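Side-chain contact in thioredoxin reductase (Streptomyces clavuligerus, PDB 4NTD), which is the FAD-dependent oxidoreductase HlmI, associated with holomycin, and catalyses disulfide-bond formation in natural sulfur products: residues 38-43 with 303-308. Residues are numbered along the deposited sequence; the frame is centred on the assembly and turned at random.
With FAD (flavin-adenine dinucleotide), chain C.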
loop_
_atom_site.group_PDB
_atom_site.type_symbol
_atom_site.label_atom_id
_atom_site.label_comp_id
_atom_site.label_asym_id
_atom_site.label_seq_id
_atom_site.Cartn_x
_atom_site.Cartn_y
_atom_site.Cartn_z
ATOM N N ALA A 38 4.037 -7.216 14.195
ATOM C CA ALA A 38 3.346 -8.110 13.267
ATOM C C ALA A 38 1.882 -7.712 13.110
ATOM O O ALA A 38 0.974 -8.545 13.213
ATOM C CB ALA A 38 3.471 -9.556 13.725
ATOM N N GLY A 39 1.661 -6.424 12.866
ATOM C CA GLY A 39 0.413 -5.961 12.282
ATOM C C GLY A 39 0.477 -6.240 10.791
ATOM O O GLY A 39 1.353 -6.975 10.330
ATOM N N ALA A 40 -0.432 -5.649 10.026
ATOM C CA ALA A 40 -0.451 -5.875 8.578
ATOM C C ALA A 40 0.854 -5.438 7.901
ATOM O O ALA A 40 1.293 -6.066 6.936
ATOM C CB ALA A 40 -1.641 -5.176 7.943
ATOM N N GLY A 41 1.468 -4.371 8.404
ATOM C CA GLY A 41 2.735 -3.884 7.859
ATOM C C GLY A 41 3.852 -4.906 7.970
ATOM O O GLY A 41 4.451 -5.301 6.969
ATOM N N GLY A 42 4.129 -5.344 9.193
ATOM C CA GLY A 42 5.168 -6.334 9.428
ATOM C C GLY A 42 4.861 -7.678 8.791
ATOM O O GLY A 42 5.752 -8.330 8.249
ATOM N N LEU A 43 3.599 -8.097 8.848
ATOM C CA LEU A 43 3.213 -9.390 8.281
ATOM C C LEU A 43 3.400 -9.444 6.768
ATOM O O LEU A 43 3.920 -10.434 6.251
ATOM C CB LEU A 43 1.772 -9.759 8.643
ATOM C CG LEU A 43 1.535 -10.244 10.077
ATOM C CD1 LEU A 43 0.043 -10.375 10.337
ATOM C CD2 LEU A 43 2.248 -11.562 10.351
ATOM N N ALA A 303 -2.028 5.884 7.419
ATOM C CA ALA A 303 -1.984 4.548 6.816
ATOM C C ALA A 303 -3.040 3.612 7.402
ATOM O O ALA A 303 -2.904 3.128 8.527
ATOM C CB ALA A 303 -0.595 3.940 6.966
ATOM N N LEU A 304 -4.094 3.371 6.628
ATOM C CA LEU A 304 -5.095 2.364 6.967
ATOM C C LEU A 304 -4.472 0.971 6.795
ATOM O O LEU A 304 -3.331 0.851 6.346
ATOM C CB LEU A 304 -6.350 2.552 6.106
ATOM C CG LEU A 304 -7.101 3.867 6.374
ATOM C CD1 LEU A 304 -8.008 4.257 5.217
ATOM C CD2 LEU A 304 -7.895 3.782 7.670
ATOM N N VAL A 305 -5.202 -0.079 7.159
ATOM C CA VAL A 305 -4.601 -1.414 7.258
ATOM C C VAL A 305 -4.026 -1.877 5.915
ATOM O O VAL A 305 -2.890 -2.354 5.852
ATOM C CB VAL A 305 -5.591 -2.462 7.822
ATOM C CG1 VAL A 305 -4.973 -3.854 7.823
ATOM C CG2 VAL A 305 -5.998 -2.097 9.244
ATOM N N VAL A 306 -4.797 -1.721 4.842
ATOM C CA VAL A 306 -4.342 -2.169 3.525
ATOM C C VAL A 306 -3.140 -1.350 3.030
ATOM O O VAL A 306 -2.280 -1.877 2.318
ATOM C CB VAL A 306 -5.492 -2.189 2.484
ATOM C CG1 VAL A 306 -5.898 -0.782 2.063
ATOM C CG2 VAL A 306 -5.106 -3.034 1.276
ATOM N N SER A 307 -3.068 -0.076 3.411
ATOM C CA SER A 307 -1.906 0.756 3.068
ATOM C C SER A 307 -0.657 0.318 3.834
ATOM O O SER A 307 0.455 0.354 3.299
ATOM C CB SER A 307 -2.192 2.239 3.314
ATOM O OG SER A 307 -3.187 2.720 2.426
ATOM N N SER A 308 -0.839 -0.103 5.083
ATOM C CA SER A 308 0.265 -0.634 5.872
ATOM C C SER A 308 0.784 -1.943 5.265
ATOM O O SER A 308 1.991 -2.129 5.127
ATOM C CB SER A 308 -0.161 -0.820 7.329
ATOM O OG SER A 308 -0.530 0.431 7.889
HETATM P PA FAD C . -0.374 -2.234 14.089
HETATM O O1A FAD C . -1.484 -2.960 13.376
HETATM O O2A FAD C . -0.729 -1.368 15.268
HETATM O O5B FAD C . 0.698 -3.323 14.571
HETATM C C5B FAD C . 1.869 -2.922 15.270
HETATM C C4B FAD C . 2.367 -4.110 16.075
HETATM O O4B FAD C . 3.664 -3.823 16.590
HETATM C C3B FAD C . 1.473 -4.419 17.274
HETATM O O3B FAD C . 0.985 -5.765 17.206
HETATM C C2B FAD C . 2.364 -4.204 18.487
HETATM O O2B FAD C . 2.109 -5.152 19.528
HETATM C C1B FAD C . 3.757 -4.369 17.905
HETATM N N9A FAD C . 4.860 -3.693 18.625
HETATM C C8A FAD C . 4.944 -2.386 18.932
HETATM N N7A FAD C . 6.113 -2.122 19.565
HETATM C C5A FAD C . 6.795 -3.277 19.660
HETATM C C6A FAD C . 8.097 -3.708 20.208
HETATM N N6A FAD C . 8.914 -2.813 20.807
HETATM N N1A FAD C . 8.431 -5.016 20.097
HETATM C C2A FAD C . 7.620 -5.918 19.505
HETATM N N3A FAD C . 6.423 -5.588 18.980
HETATM C C4A FAD C . 5.968 -4.310 19.028
HETATM N N1 FAD C . -7.945 0.671 9.649
HETATM C C2 FAD C . -8.650 0.115 8.637
HETATM O O2 FAD C . -8.086 -0.009 7.531
HETATM N N3 FAD C . -9.922 -0.299 8.782
HETATM C C4 FAD C . -10.577 -0.196 9.953
HETATM O O4 FAD C . -11.758 -0.584 10.056
HETATM C C4X FAD C . -9.872 0.391 11.117
HETATM N N5 FAD C . -10.450 0.539 12.335
HETATM C C5X FAD C . -9.760 1.099 13.365
HETATM C C6 FAD C . -10.377 1.237 14.605
HETATM C C7 FAD C . -9.700 1.803 15.681
HETATM C C7M FAD C . -10.390 1.944 17.017
HETATM C C8 FAD C . -8.300 2.265 15.509
HETATM C C8M FAD C . -7.552 2.889 16.658
HETATM C C9 FAD C . -7.676 2.131 14.273
HETATM C C9A FAD C . -8.351 1.565 13.188
HETATM N N10 FAD C . -7.737 1.414 11.918
HETATM C C10 FAD C . -8.481 0.830 10.879
HETATM C "C1'" FAD C . -6.355 1.825 11.638
HETATM C "C2'" FAD C . -5.423 0.643 11.908
HETATM O "O2'" FAD C . -5.304 0.453 13.325
HETATM C "C3'" FAD C . -4.035 0.863 11.309
HETATM O "O3'" FAD C . -4.161 1.126 9.906
HETATM C "C4'" FAD C . -3.104 -0.337 11.489
HETATM O "O4'" FAD C . -3.117 -0.807 12.842
HETATM C "C5'" FAD C . -1.666 0.011 11.127
HETATM O "O5'" FAD C . -0.933 -1.198 10.947
HETATM P P FAD C . 0.582 -1.344 11.457
HETATM O O1P FAD C . 1.337 -0.091 11.111
HETATM O O2P FAD C . 1.077 -2.691 10.992
HETATM O O3P FAD C . 0.480 -1.307 13.076
#
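Helices 40-51 and 305-338 meet at their first turns, where the CA atoms of G41 and S308 come within 4.5 Å and G41 CA makes a CA-H...O contact with S308 O at 3.3 Å (147° at the hydrogen). Alongside, the methyl of A40 packs on one branch of V305, CB to CG1 3.6 Å. With CG1 anti to the backbone N (chi1 176°), V305 spans two neighbours: CG1 meets A40, while CG2 lies 3.4 Å from N1 of the flavin. G39 and G42 fit the GxGxxG pattern of a Rossmann-type dinucleotide fold, whose helix start faces the FAD pyrophosphate; G41 N donates to O2P (3.1 Å), and a CB on G39 would run into O5B. At the start of the other helix, V305 N gives an almost straight bond (169°) to flavin O2, and just ahead of the N-cap residue L304, A303 O accepts from the ribityl O3'. S308 OG turns back on its own helix, bonding L304 O at 3.2 Å from above the carbonyl plane, and packs 3.5 Å from FAD C5'. Replacing S308 by alanine removes OG, so L304 O would probably keep S308 N alone of these two donors, and the packing at FAD C5' would probably thin. F75 and L86 also pack on V305.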